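PDB 3N0R: response regulator from Caulobacter vibrioides, which probably switches on the general stress response as an anti-anti-sigma factor, its receiver domain governing whether a sigma-like domain can capture an anti-sigma factor. Local coordinates for residues 115-120 and 271-276; 75-80 and 126-131; 49-54 and 82-87; 210-215 and 258-263; 163-168 and 174-179. The protein carries 1 engineered substitution. All coordinates share one frame; numbering follows the deposited sequence. Where two conformers were deposited one is given.

Contact 1: residues 115-120 and 271-276; sequences RSRQAF and IGQALF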
# COMPACT_ATOMS: atom_id res chain seq x y z
N ARG A 115 8.77 4.20 11.81
CA ARG A 115 8.19 5.52 11.56
C ARG A 115 8.63 6.11 10.23
O ARG A 115 7.86 6.79 9.57
CB ARG A 115 8.45 6.47 12.74
CG ARG A 115 7.44 6.22 13.88
CD ARG A 115 7.74 6.94 15.16
NE ARG A 115 7.68 8.39 15.06
CZ ARG A 115 6.57 9.14 15.13
NH1 ARG A 115 5.35 8.60 15.23
NH2 ARG A 115 6.70 10.46 15.08
N SER A 116 9.87 5.84 9.80
CA SER A 116 10.31 6.35 8.50
C SER A 116 9.42 5.83 7.38
O SER A 116 9.04 6.58 6.47
CB SER A 116 11.76 5.95 8.24
OG SER A 116 11.92 4.54 8.38
N ARG A 117 9.09 4.55 7.43
CA ARG A 117 8.27 3.95 6.39
C ARG A 117 6.83 4.44 6.44
O ARG A 117 6.20 4.66 5.40
CB ARG A 117 8.32 2.43 6.47
CG ARG A 117 7.80 1.74 5.24
CD ARG A 117 8.60 2.08 3.98
NE ARG A 117 10.03 1.78 4.11
CZ ARG A 117 10.66 0.78 3.50
NH1 ARG A 117 10.01 -0.05 2.68
NH2 ARG A 117 11.96 0.61 3.69
N GLN A 118 6.31 4.66 7.65
CA GLN A 118 5.00 5.27 7.80
C GLN A 118 4.98 6.64 7.14
O GLN A 118 4.07 6.94 6.38
CB GLN A 118 4.66 5.41 9.29
CG GLN A 118 4.57 4.10 10.03
CD GLN A 118 4.60 4.31 11.52
OE1 GLN A 118 4.09 5.31 12.02
NE2 GLN A 118 5.23 3.39 12.25
N ALA A 119 5.97 7.48 7.42
CA ALA A 119 6.02 8.83 6.87
C ALA A 119 6.05 8.79 5.34
O ALA A 119 5.36 9.55 4.65
CB ALA A 119 7.21 9.60 7.40
N PHE A 120 6.85 7.88 4.79
CA PHE A 120 6.93 7.73 3.36
C PHE A 120 5.61 7.26 2.75
O PHE A 120 5.16 7.81 1.75
CB PHE A 120 8.05 6.76 2.99
CG PHE A 120 8.24 6.62 1.53
CD1 PHE A 120 8.96 7.57 0.81
CD2 PHE A 120 7.66 5.56 0.85
CE1 PHE A 120 9.11 7.45 -0.55
CE2 PHE A 120 7.80 5.45 -0.52
CZ PHE A 120 8.53 6.40 -1.21
N ILE A 271 5.57 -0.47 -5.30
CA ILE A 271 6.69 -1.33 -5.65
C ILE A 271 7.67 -1.45 -4.49
O ILE A 271 8.15 -2.54 -4.18
CB ILE A 271 7.39 -0.84 -6.93
CG1 ILE A 271 6.45 -1.00 -8.13
CG2 ILE A 271 8.72 -1.57 -7.15
CD1 ILE A 271 6.98 -0.44 -9.43
N GLY A 272 7.96 -0.33 -3.83
CA GLY A 272 8.85 -0.35 -2.68
C GLY A 272 8.40 -1.30 -1.59
O GLY A 272 9.23 -2.00 -0.99
N GLN A 273 7.10 -1.32 -1.31
CA GLN A 273 6.58 -2.23 -0.28
C GLN A 273 6.58 -3.68 -0.75
O GLN A 273 6.95 -4.58 0.02
CB GLN A 273 5.19 -1.82 0.17
CG GLN A 273 5.18 -0.49 0.92
CD GLN A 273 6.12 -0.51 2.10
OE1 GLN A 273 7.24 -0.01 2.02
NE2 GLN A 273 5.67 -1.10 3.21
N ALA A 274 6.14 -3.92 -1.98
CA ALA A 274 6.11 -5.28 -2.50
C ALA A 274 7.49 -5.93 -2.44
O ALA A 274 7.62 -7.09 -2.03
CB ALA A 274 5.58 -5.29 -3.92
N LEU A 275 8.52 -5.19 -2.83
CA LEU A 275 9.87 -5.72 -2.83
C LEU A 275 10.50 -5.75 -1.44
O LEU A 275 11.41 -6.54 -1.20
CB LEU A 275 10.77 -4.97 -3.81
CG LEU A 275 10.33 -5.10 -5.27
CD1 LEU A 275 11.24 -4.26 -6.15
CD2 LEU A 275 10.35 -6.55 -5.70
N PHE A 276 10.02 -4.90 -0.53
CA PHE A 276 10.45 -4.97 0.86
C PHE A 276 9.97 -6.28 1.49
O PHE A 276 10.75 -6.97 2.16
CB PHE A 276 9.91 -3.77 1.65
CG PHE A 276 10.14 -3.86 3.14
CD1 PHE A 276 11.41 -3.71 3.68
CD2 PHE A 276 9.07 -4.07 3.99
CE1 PHE A 276 11.61 -3.79 5.04
CE2 PHE A 276 9.27 -4.15 5.35
CZ PHE A 276 10.54 -4.01 5.88
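Arg-117 reaches out from helix 115-125 to Gln-273 and Phe-276 on helix 264-277, so that one long side chain joins the sigma-like helices to the last helix of the receiver domain. The two segments run roughly antiparallel, with 147° between their directions, and their axes come no nearer than 12.4 Å. Arg-117 fills that gap with a kinked chain: CG leaves anti to the main-chain nitrogen, and bends at chi2 and chi3 then lay Arg-117 CD beside Gln-273 OE1, 3.2 Å away. From there Arg-117 NH1 donates to Gln-273 OE1 over 2.8 Å, almost straight at 168°. The oxygen sits in the guanidinium plane, at its edge, while the amide itself is turned steeply to that plane. Phe-276 adds a cation-pi contact, with Arg-117 CZ over its face and 4.8 Å from the ring centroid; the two planes are tilted, not stacked. Beyond the pair, Arg-117 NH2 forms a salt bridge with Glu-154 of helix 141-156, and Gln-273 NE2 bonds to the carbonyl of Ala-40. A buried positive charge is thus met by a carboxylate, an amide oxygen and an aromatic face, which makes this domain junction polar and directional.

Contact 2: residues 75-80 and 126-131; sequences ALYRVF and EGFTPT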
# COMPACT_ATOMS: atom_id res chain seq x y z
N ALA A 75 -7.67 13.07 10.79
CA ALA A 75 -8.04 12.64 12.13
C ALA A 75 -8.19 11.13 12.24
O ALA A 75 -7.82 10.53 13.25
CB ALA A 75 -9.32 13.33 12.58
N LEU A 76 -8.74 10.50 11.20
CA LEU A 76 -8.90 9.05 11.19
C LEU A 76 -7.54 8.37 11.20
O LEU A 76 -7.32 7.41 11.95
CB LEU A 76 -9.68 8.63 9.94
CG LEU A 76 -9.75 7.12 9.65
CD1 LEU A 76 -10.36 6.35 10.81
CD2 LEU A 76 -10.51 6.86 8.35
N TYR A 77 -6.62 8.84 10.37
CA TYR A 77 -5.28 8.25 10.36
C TYR A 77 -4.57 8.46 11.70
O TYR A 77 -3.84 7.59 12.17
CB TYR A 77 -4.44 8.76 9.19
CG TYR A 77 -4.73 8.11 7.84
CD1 TYR A 77 -5.89 8.41 7.15
CD2 TYR A 77 -3.81 7.26 7.22
CE1 TYR A 77 -6.16 7.86 5.90
CE2 TYR A 77 -4.07 6.70 5.97
CZ TYR A 77 -5.25 7.02 5.31
OH TYR A 77 -5.52 6.48 4.06
N ARG A 78 -4.77 9.63 12.31
CA ARG A 78 -4.18 9.87 13.63
C ARG A 78 -4.68 8.85 14.66
O ARG A 78 -3.90 8.32 15.44
CB ARG A 78 -4.48 11.31 14.07
CG ARG A 78 -3.93 11.67 15.42
CD ARG A 78 -4.20 13.15 15.72
NE ARG A 78 -3.66 13.54 17.02
CZ ARG A 78 -3.84 14.73 17.58
NH1 ARG A 78 -4.55 15.66 16.96
NH2 ARG A 78 -3.30 14.99 18.76
N VAL A 79 -5.99 8.59 14.65
CA VAL A 79 -6.56 7.58 15.55
C VAL A 79 -5.95 6.20 15.27
O VAL A 79 -5.57 5.48 16.19
CB VAL A 79 -8.09 7.56 15.43
CG1 VAL A 79 -8.67 6.27 16.00
CG2 VAL A 79 -8.67 8.79 16.14
N PHE A 80 -5.85 5.84 13.99
CA PHE A 80 -5.24 4.56 13.61
C PHE A 80 -3.82 4.45 14.18
O PHE A 80 -3.44 3.42 14.73
CB PHE A 80 -5.22 4.46 12.09
CG PHE A 80 -4.66 3.15 11.58
CD1 PHE A 80 -3.29 2.98 11.41
CD2 PHE A 80 -5.51 2.09 11.28
CE1 PHE A 80 -2.78 1.79 10.93
CE2 PHE A 80 -5.00 0.89 10.79
CZ PHE A 80 -3.64 0.73 10.63
N GLU A 126 -0.36 7.67 0.11
CA GLU A 126 -1.67 8.19 0.50
C GLU A 126 -1.90 9.65 0.10
O GLU A 126 -3.02 10.14 0.16
CB GLU A 126 -1.89 7.99 1.99
CG GLU A 126 -1.90 6.51 2.38
CD GLU A 126 -2.98 5.73 1.63
OE1 GLU A 126 -4.14 6.18 1.67
OE2 GLU A 126 -2.67 4.67 1.02
N GLY A 127 -0.84 10.34 -0.31
CA GLY A 127 -0.96 11.70 -0.79
C GLY A 127 -1.15 12.78 0.26
O GLY A 127 -1.56 13.89 -0.07
N PHE A 128 -0.86 12.49 1.52
CA PHE A 128 -0.87 13.55 2.53
C PHE A 128 0.32 14.49 2.29
O PHE A 128 1.39 14.06 1.84
CB PHE A 128 -0.77 12.97 3.94
CG PHE A 128 -2.02 12.27 4.40
CD1 PHE A 128 -3.17 12.99 4.65
CD2 PHE A 128 -2.03 10.89 4.59
CE1 PHE A 128 -4.31 12.36 5.09
CE2 PHE A 128 -3.18 10.26 5.03
CZ PHE A 128 -4.32 10.99 5.28
N THR A 129 0.14 15.77 2.62
CA THR A 129 1.28 16.68 2.64
C THR A 129 2.17 16.33 3.84
O THR A 129 1.72 15.66 4.78
CB THR A 129 0.81 18.13 2.81
OG1 THR A 129 0.23 18.28 4.11
CG2 THR A 129 -0.22 18.49 1.75
N PRO A 130 3.43 16.78 3.82
CA PRO A 130 4.28 16.55 4.99
C PRO A 130 3.68 17.12 6.28
O PRO A 130 3.78 16.49 7.33
CB PRO A 130 5.60 17.25 4.62
CG PRO A 130 5.62 17.21 3.12
CD PRO A 130 4.18 17.37 2.70
N THR A 131 3.03 18.28 6.21
CA THR A 131 2.38 18.83 7.40
C THR A 131 1.24 17.93 7.91
O THR A 131 1.08 17.74 9.12
CB THR A 131 1.85 20.25 7.14
OG1 THR A 131 2.96 21.11 6.86
CG2 THR A 131 1.11 20.78 8.35
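A T-shaped aromatic pair, Tyr-77 with Phe-128, ties helix 72-84 of the sigma2-like region to the turn between helices 115-125 and 130-137 of the sigma-like region. In the stack, Phe-128 gives its edge and Tyr-77 its face: the planes stand 80° apart and the ring centroids 4.8 Å. Phe-128 CE2 lies over the middle of the tyrosine ring, and Phe-128 CZ comes to 3.6 Å from Tyr-77 CD1. The fit is close, since every carbon of the Tyr-77 ring has either CE2 or CZ of Phe-128 within 4 Å. Phe-128 also takes part in a cation-pi contact with Arg-73, and Tyr-77 leans on Tyr-37 and Ile-34 of helix 31-42, so both rings have further partners in the interior. The turn that presents Phe-128 begins at Gly-127, which leaves the preceding helix with positive phi, and ends at Thr-129, whose side chain N-caps the next helix. Polar bonding is concentrated on Glu-126. Its two oxygens are shared out: OE2 pairs with Arg-36, while OE1 takes a salt bridge from Arg-73 and the phenol of Tyr-77 as well. A bend at chi2 brings the carboxylate round to that phenol. Tyr-77 OH donates to Glu-126 OE1 over 2.8 Å, approaching from above the carboxylate plane, 48° out of it.

Contact 3: residues 49-54 and 82-87; sequences DHYVRV and AIWLSS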
# COMPACT_ATOMS: atom_id res chain seq x y z
N ASP A 49 -6.69 -4.99 7.11
CA ASP A 49 -8.14 -4.83 7.22
C ASP A 49 -8.59 -4.88 8.68
O ASP A 49 -9.44 -4.10 9.12
CB ASP A 49 -8.86 -5.94 6.45
CG ASP A 49 -8.78 -5.77 4.94
OD1 ASP A 49 -8.40 -4.67 4.47
OD2 ASP A 49 -9.12 -6.73 4.22
N HIS A 50 -8.02 -5.81 9.43
CA HIS A 50 -8.40 -5.99 10.82
C HIS A 50 -8.08 -4.73 11.62
O HIS A 50 -8.88 -4.27 12.43
CB HIS A 50 -7.68 -7.19 11.40
CG HIS A 50 -8.12 -7.55 12.78
ND1 HIS A 50 -7.27 -8.12 13.70
CD2 HIS A 50 -9.32 -7.44 13.40
CE1 HIS A 50 -7.92 -8.34 14.83
NE2 HIS A 50 -9.17 -7.94 14.67
N TYR A 51 -6.89 -4.17 11.39
CA TYR A 51 -6.48 -3.00 12.17
C TYR A 51 -7.43 -1.83 11.88
O TYR A 51 -7.79 -1.07 12.79
CB TYR A 51 -5.03 -2.62 11.86
CG TYR A 51 -3.97 -3.57 12.38
CD1 TYR A 51 -4.30 -4.73 13.08
CD2 TYR A 51 -2.63 -3.30 12.17
CE1 TYR A 51 -3.32 -5.59 13.55
CE2 TYR A 51 -1.65 -4.15 12.64
CZ TYR A 51 -2.00 -5.29 13.33
OH TYR A 51 -1.02 -6.14 13.79
N VAL A 52 -7.84 -1.69 10.62
CA VAL A 52 -8.79 -0.65 10.28
C VAL A 52 -10.16 -0.89 10.94
O VAL A 52 -10.78 0.03 11.47
CB VAL A 52 -8.94 -0.51 8.76
CG1 VAL A 52 -10.11 0.41 8.41
CG2 VAL A 52 -7.65 0.01 8.15
N ARG A 53 -10.64 -2.13 10.91
CA ARG A 53 -11.93 -2.45 11.50
C ARG A 53 -11.95 -2.11 13.00
O ARG A 53 -12.94 -1.56 13.50
CB ARG A 53 -12.28 -3.92 11.28
CG ARG A 53 -13.70 -4.28 11.67
CD ARG A 53 -14.04 -5.71 11.28
NE ARG A 53 -13.20 -6.69 11.97
CZ ARG A 53 -13.47 -7.17 13.18
NH1 ARG A 53 -14.54 -6.75 13.85
NH2 ARG A 53 -12.66 -8.06 13.74
N VAL A 54 -10.87 -2.42 13.70
CA VAL A 54 -10.77 -2.11 15.12
C VAL A 54 -10.85 -0.60 15.35
O VAL A 54 -11.57 -0.14 16.25
CB VAL A 54 -9.47 -2.68 15.71
CG1 VAL A 54 -9.21 -2.08 17.10
CG2 VAL A 54 -9.54 -4.21 15.76
N ALA A 82 -2.56 6.13 16.81
CA ALA A 82 -2.63 6.04 18.27
C ALA A 82 -2.87 4.60 18.73
O ALA A 82 -2.27 4.13 19.69
CB ALA A 82 -3.73 6.96 18.81
N ILE A 83 -3.77 3.91 18.03
CA ILE A 83 -4.10 2.54 18.39
C ILE A 83 -2.96 1.57 18.08
O ILE A 83 -2.60 0.76 18.93
CB ILE A 83 -5.40 2.06 17.70
CG1 ILE A 83 -6.59 2.89 18.20
CG2 ILE A 83 -5.64 0.59 17.96
CD1 ILE A 83 -7.87 2.70 17.39
N TRP A 84 -2.39 1.67 16.88
CA TRP A 84 -1.52 0.62 16.36
C TRP A 84 -0.03 0.93 16.30
O TRP A 84 0.78 0.00 16.32
CB TRP A 84 -1.99 0.17 14.97
CG TRP A 84 -3.35 -0.44 14.98
CD1 TRP A 84 -4.51 0.11 14.49
CD2 TRP A 84 -3.71 -1.71 15.52
NE1 TRP A 84 -5.56 -0.74 14.72
CE2 TRP A 84 -5.10 -1.87 15.35
CE3 TRP A 84 -2.98 -2.73 16.15
CZ2 TRP A 84 -5.78 -3.01 15.78
CZ3 TRP A 84 -3.66 -3.86 16.58
CH2 TRP A 84 -5.04 -4.00 16.39
N LEU A 85 0.33 2.21 16.22
CA LEU A 85 1.68 2.57 15.78
C LEU A 85 2.38 3.56 16.72
O LEU A 85 3.29 4.28 16.31
CB LEU A 85 1.65 3.14 14.36
CG LEU A 85 1.19 2.15 13.28
CD1 LEU A 85 0.93 2.88 11.96
CD2 LEU A 85 2.22 1.04 13.10
N SER A 86 1.99 3.57 17.99
CA SER A 86 2.57 4.54 18.92
C SER A 86 3.50 3.92 19.95
O SER A 86 3.95 4.61 20.85
CB SER A 86 1.46 5.35 19.58
OG SER A 86 0.82 6.16 18.61
N SER A 87 3.80 2.63 19.82
CA SER A 87 4.71 2.00 20.77
C SER A 87 6.05 2.72 20.80
O SER A 87 6.62 3.03 19.75
CB SER A 87 4.89 0.52 20.43
OG SER A 87 3.68 -0.17 20.65
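Tyr-51 and Trp-84 lie face to face. The phenol ring is nearly parallel to the six-membered ring of the indole, with 12° between planes and 3.8 Å between centroids. Tyr-51 CG lies anti to its carbonyl carbon (chi1 -70°), which sets the ring against the indole. Trp-84 CE3 rests above the middle of the tyrosine ring, and the overlap runs back along the side chain: Tyr-51 CB sits over the five-membered ring of Trp-84, 3.6 Å from its centroid, in a CH-pi contact. The indole N-H lies beside the helix backbone, where Trp-84 NE1 donates to Tyr-51 O at 3.0 Å. That bond is bent, 136° at the hydrogen, and the oxygen lies tilted from the indole plane. Val-54, one turn further along the helix, meets the indole edge-on, its CB 3.7 Å from Trp-84 CZ2. Ile-83 CG2 lies over the face opposite Tyr-51, toward the rim. The contact is at the surface and its three main residues are partly exposed. It fastens the C-terminal end of helix 72-84 to helix 45-60; Phe-80, a turn earlier, packs against Tyr-51 and meets the Trp-84 ring, while Ala-105 and Leu-109 bring helix 104-112 up to Tyr-51.

Contact 4: residues 210-215 and 258-263; sequences LADIQL and ITKPFQ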
# COMPACT_ATOMS: atom_id res chain seq x y z
N LEU A 210 3.17 -6.67 -12.20
CA LEU A 210 2.11 -5.67 -12.10
C LEU A 210 1.03 -6.08 -13.09
O LEU A 210 1.29 -6.20 -14.28
CB LEU A 210 2.63 -4.27 -12.46
CG LEU A 210 3.64 -3.63 -11.50
CD1 LEU A 210 3.26 -2.20 -11.15
CD2 LEU A 210 3.86 -4.46 -10.24
N ALA A 211 -0.17 -6.34 -12.59
CA ALA A 211 -1.22 -6.96 -13.39
C ALA A 211 -2.54 -6.21 -13.28
O ALA A 211 -3.03 -5.93 -12.18
CB ALA A 211 -1.44 -8.39 -12.95
N ASP A 212 -3.13 -5.92 -14.43
CA ASP A 212 -4.45 -5.32 -14.44
C ASP A 212 -5.48 -6.31 -13.92
O ASP A 212 -5.43 -7.51 -14.22
CB ASP A 212 -4.82 -4.82 -15.84
CG ASP A 212 -5.86 -3.71 -15.79
OD1 ASP A 212 -7.01 -3.98 -15.39
OD2 ASP A 212 -5.52 -2.55 -16.12
N ILE A 213 -6.42 -5.80 -13.12
CA ILE A 213 -7.47 -6.61 -12.54
C ILE A 213 -8.45 -7.11 -13.61
O ILE A 213 -9.14 -8.11 -13.42
CB ILE A 213 -8.24 -5.81 -11.46
CG1 ILE A 213 -8.98 -6.75 -10.50
CG2 ILE A 213 -9.19 -4.80 -12.10
CD1 ILE A 213 -8.06 -7.57 -9.63
N GLN A 214 -8.53 -6.39 -14.73
CA GLN A 214 -9.51 -6.74 -15.75
C GLN A 214 -9.03 -6.36 -17.13
O GLN A 214 -8.94 -5.18 -17.47
CB GLN A 214 -10.84 -6.04 -15.46
CG GLN A 214 -12.01 -6.60 -16.23
CD GLN A 214 -13.33 -6.16 -15.64
OE1 GLN A 214 -13.53 -4.98 -15.35
NE2 GLN A 214 -14.23 -7.12 -15.43
N LEU A 215 -8.73 -7.37 -17.94
CA LEU A 215 -8.35 -7.17 -19.32
C LEU A 215 -9.59 -6.96 -20.20
O LEU A 215 -10.71 -6.84 -19.69
CB LEU A 215 -7.54 -8.36 -19.83
CG LEU A 215 -6.26 -8.67 -19.03
CD1 LEU A 215 -5.57 -9.93 -19.56
CD2 LEU A 215 -5.30 -7.48 -19.06
N ILE A 258 -2.25 -0.38 -7.30
CA ILE A 258 -2.01 0.95 -7.83
C ILE A 258 -3.14 1.36 -8.74
O ILE A 258 -3.77 0.56 -9.43
CB ILE A 258 -0.68 1.06 -8.60
CG1 ILE A 258 -0.63 0.06 -9.75
CG2 ILE A 258 0.51 0.88 -7.67
CD1 ILE A 258 0.62 0.21 -10.61
N THR A 259 -3.44 2.65 -8.67
CA THR A 259 -4.52 3.22 -9.45
C THR A 259 -4.01 3.74 -10.78
O THR A 259 -2.95 4.36 -10.86
CB THR A 259 -5.15 4.40 -8.68
OG1 THR A 259 -5.59 3.93 -7.40
CG2 THR A 259 -6.34 4.98 -9.45
N LYS A 260 -4.76 3.45 -11.84
CA LYS A 260 -4.55 4.10 -13.13
C LYS A 260 -5.67 5.13 -13.32
O LYS A 260 -6.80 4.87 -12.94
CB LYS A 260 -4.54 3.07 -14.27
CG LYS A 260 -5.80 2.22 -14.36
CD LYS A 260 -5.82 1.32 -15.59
CE LYS A 260 -7.09 0.48 -15.62
NZ LYS A 260 -7.18 -0.38 -16.84
N PRO A 261 -5.36 6.31 -13.89
CA PRO A 261 -4.04 6.76 -14.35
C PRO A 261 -3.05 6.96 -13.20
O PRO A 261 -3.46 7.22 -12.07
CB PRO A 261 -4.34 8.10 -15.02
CG PRO A 261 -5.56 8.60 -14.34
CD PRO A 261 -6.38 7.37 -14.02
N PHE A 262 -1.76 6.84 -13.50
CA PHE A 262 -0.73 6.74 -12.47
C PHE A 262 -0.27 8.08 -11.92
O PHE A 262 -0.03 9.02 -12.66
CB PHE A 262 0.47 5.97 -13.02
CG PHE A 262 0.11 4.63 -13.58
CD1 PHE A 262 -0.44 3.65 -12.76
CD2 PHE A 262 0.28 4.34 -14.92
CE1 PHE A 262 -0.78 2.41 -13.26
CE2 PHE A 262 -0.07 3.10 -15.44
CZ PHE A 262 -0.61 2.13 -14.60
N GLN A 263 -0.14 8.14 -10.60
CA GLN A 263 0.64 9.19 -9.96
C GLN A 263 1.95 8.51 -9.59
O GLN A 263 1.93 7.54 -8.83
CB GLN A 263 -0.05 9.71 -8.71
CG GLN A 263 -1.21 10.64 -9.00
CD GLN A 263 -1.79 11.26 -7.74
OE1 GLN A 263 -2.28 10.55 -6.86
NE2 GLN A 263 -1.72 12.58 -7.65
O HOH W 1 -9.13 -2.34 -15.53
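The phosphoacceptor site of a receiver domain lies here: Asp-212, the predicted aspartyl-phosphate position and unmodified in this model, faces Lys-260, which corresponds to the lysine found in receiver active sites and precedes a cis peptide bond to Pro-261. Lys-260 NZ forms a salt bridge with Asp-212 OD2 at 2.8 Å, meeting that oxygen on its syn side and only 15° out of the carboxylate plane. Beyond its CG, wedged between main-chain nitrogen and carbonyl carbon (chi1 57°), the lysine chain is fully extended, which carries the ammonium group to the aspartate. Glu-169 gives the same nitrogen a second carboxylate partner. The other aspartate oxygen is fixed separately: Asp-212 OD1 accepts from Gln-214 N at 2.9 Å with its anti lone pair, an Asx turn that orients the carboxylate. Water 1 bridges the two side chains, donating to Asp-212 OD1 at 2.7 Å and accepting from Lys-260 NZ at 3.1 Å. Deeper in, and in the conformers modelled, Leu-210 CD1 meets Ile-258 CD1 at 3.6 Å, an apolar contact beneath the polar site. Strand 236-240 runs between strands 208-212 and 257-259 in the sheet, its Ile-239 touching both Asp-212 and Ile-258, while helix 170-182 packs on this side through Ile-176 against Ile-258, again as modelled in these conformers.

Contact 5: residues 163-168 and 174-179; sequences VLIIED and ADIEAL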
# COMPACT_ATOMS: atom_id res chain seq x y z
N VAL A 163 10.75 -7.45 -13.97
CA VAL A 163 9.34 -7.14 -13.81
C VAL A 163 8.54 -7.52 -15.04
O VAL A 163 8.90 -7.16 -16.17
CB VAL A 163 9.15 -5.63 -13.53
CG1 VAL A 163 7.69 -5.31 -13.30
CG2 VAL A 163 10.00 -5.22 -12.33
N LEU A 164 7.44 -8.24 -14.82
CA LEU A 164 6.46 -8.54 -15.87
C LEU A 164 5.24 -7.64 -15.67
O LEU A 164 4.73 -7.52 -14.55
CB LEU A 164 6.03 -10.01 -15.79
CG LEU A 164 4.85 -10.41 -16.67
CD1 LEU A 164 5.20 -10.27 -18.15
CD2 LEU A 164 4.44 -11.85 -16.37
N ILE A 165 4.80 -7.01 -16.75
CA ILE A 165 3.58 -6.20 -16.72
C ILE A 165 2.50 -6.94 -17.51
O ILE A 165 2.77 -7.42 -18.61
CB ILE A 165 3.84 -4.81 -17.34
CG1 ILE A 165 4.86 -4.03 -16.49
CG2 ILE A 165 2.53 -4.03 -17.49
CD1 ILE A 165 5.49 -2.88 -17.20
N ILE A 166 1.30 -7.03 -16.94
CA ILE A 166 0.15 -7.60 -17.64
C ILE A 166 -0.92 -6.52 -17.77
O ILE A 166 -1.60 -6.18 -16.80
CB ILE A 166 -0.41 -8.87 -16.95
CG1 ILE A 166 0.71 -9.86 -16.59
CG2 ILE A 166 -1.48 -9.52 -17.82
CD1 ILE A 166 0.27 -11.01 -15.69
N GLU A 167 -1.01 -5.95 -18.96
CA GLU A 167 -1.85 -4.79 -19.20
C GLU A 167 -2.10 -4.71 -20.69
O GLU A 167 -1.17 -4.77 -21.49
CB GLU A 167 -1.12 -3.52 -18.73
CG GLU A 167 -1.88 -2.23 -19.00
CD GLU A 167 -3.23 -2.21 -18.32
OE1 GLU A 167 -4.26 -2.21 -19.03
OE2 GLU A 167 -3.26 -2.21 -17.08
N ASP A 168 -3.37 -4.56 -21.08
CA ASP A 168 -3.71 -4.49 -22.50
C ASP A 168 -4.00 -3.08 -23.01
O ASP A 168 -4.01 -2.85 -24.21
CB ASP A 168 -4.84 -5.46 -22.87
CG ASP A 168 -6.11 -5.21 -22.10
OD1 ASP A 168 -6.09 -4.48 -21.09
OD2 ASP A 168 -7.15 -5.76 -22.51
N ALA A 174 2.45 1.36 -21.46
CA ALA A 174 3.66 2.13 -21.71
C ALA A 174 4.00 3.04 -20.52
O ALA A 174 5.18 3.20 -20.18
CB ALA A 174 3.51 2.96 -22.97
N ASP A 175 2.98 3.62 -19.89
CA ASP A 175 3.19 4.49 -18.74
C ASP A 175 3.82 3.70 -17.60
O ASP A 175 4.75 4.17 -16.95
CB ASP A 175 1.87 5.04 -18.20
CG ASP A 175 1.28 6.15 -19.04
OD1 ASP A 175 1.96 6.72 -19.91
OD2 ASP A 175 0.09 6.47 -18.80
N ILE A 176 3.28 2.51 -17.31
CA ILE A 176 3.82 1.76 -16.19
C ILE A 176 5.22 1.21 -16.49
O ILE A 176 6.07 1.18 -15.61
CB ILE A 176 2.82 0.68 -15.65
CG1 ILE A 176 3.27 0.17 -14.28
CG2 ILE A 176 2.68 -0.46 -16.61
CD1 ILE A 176 3.28 1.23 -13.19
N GLU A 177 5.48 0.82 -17.74
CA GLU A 177 6.84 0.42 -18.11
C GLU A 177 7.82 1.56 -17.84
O GLU A 177 8.92 1.35 -17.33
CB GLU A 177 6.91 -0.00 -19.59
CG GLU A 177 8.33 -0.37 -20.06
CD GLU A 177 9.14 0.83 -20.55
OE1 GLU A 177 8.54 1.89 -20.86
OE2 GLU A 177 10.38 0.73 -20.64
N ALA A 178 7.42 2.78 -18.19
CA ALA A 178 8.30 3.93 -18.00
C ALA A 178 8.60 4.15 -16.53
O ALA A 178 9.74 4.39 -16.14
CB ALA A 178 7.69 5.17 -18.62
N LEU A 179 7.56 4.06 -15.70
CA LEU A 179 7.74 4.26 -14.27
C LEU A 179 8.63 3.17 -13.66
O LEU A 179 9.51 3.45 -12.85
CB LEU A 179 6.38 4.34 -13.56
CG LEU A 179 5.56 5.58 -13.94
CD1 LEU A 179 4.18 5.51 -13.30
CD2 LEU A 179 6.28 6.84 -13.50
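Glu-177 turns its carboxylate away from Ile-165, and its OE2 forms a salt bridge with Arg-181 one turn further along the same helix; what it offers to Ile-165 is backbone and CB. Ile-165 CD1 comes down on the helix at Glu-177 CA, 3.7 Å off, and reaches Glu-177 CB at 4.0 Å, so the isoleucine tip presses on the main chain itself. Its other branch works alongside: in the conformer of Ile-176 modelled here, Ile-165 CG2 meets Ile-176 CG2 at 3.7 Å, methyl to methyl. With CG1 of Ile-165 anti to the carbonyl carbon (chi1 -64°), both branches of Ile-165 touch that one methyl. The side-chain contacts are apolar and largely buried, with Val-187 and Ile-190 of strand 186-191 also lying against Ile-165. Strand 162-166, helix 170-182 and strand 186-191 together make a beta-alpha-beta crossover, here with the helix packed on one face of the parallel sheet, as in the alternating beta-alpha fold of receiver domains.

Contacts 1, 2, 4 and 5 are buried, and contact 3 alone is at the surface. Contacts 2 and 3 share helix 72-84 in the sigma-like half, where aromatic stacking dominates: edge-on and backed by a carboxylate in one, face-on in the other, with Phe-80 packing between them. Contacts 4 and 5 occupy neighbouring strands of the receiver sheet, their centres about 9 Å apart; one pairs charges at the predicted phosphoacceptor end and adds an apolar pair, the other is apolar, isoleucine against isoleucine and helix backbone. Contact 1 bridges the two halves by a buried arginine. It touches contact 3 through Gln-118 and Leu-85, and its helix 264-277 follows directly on strand 257-259 of contact 4.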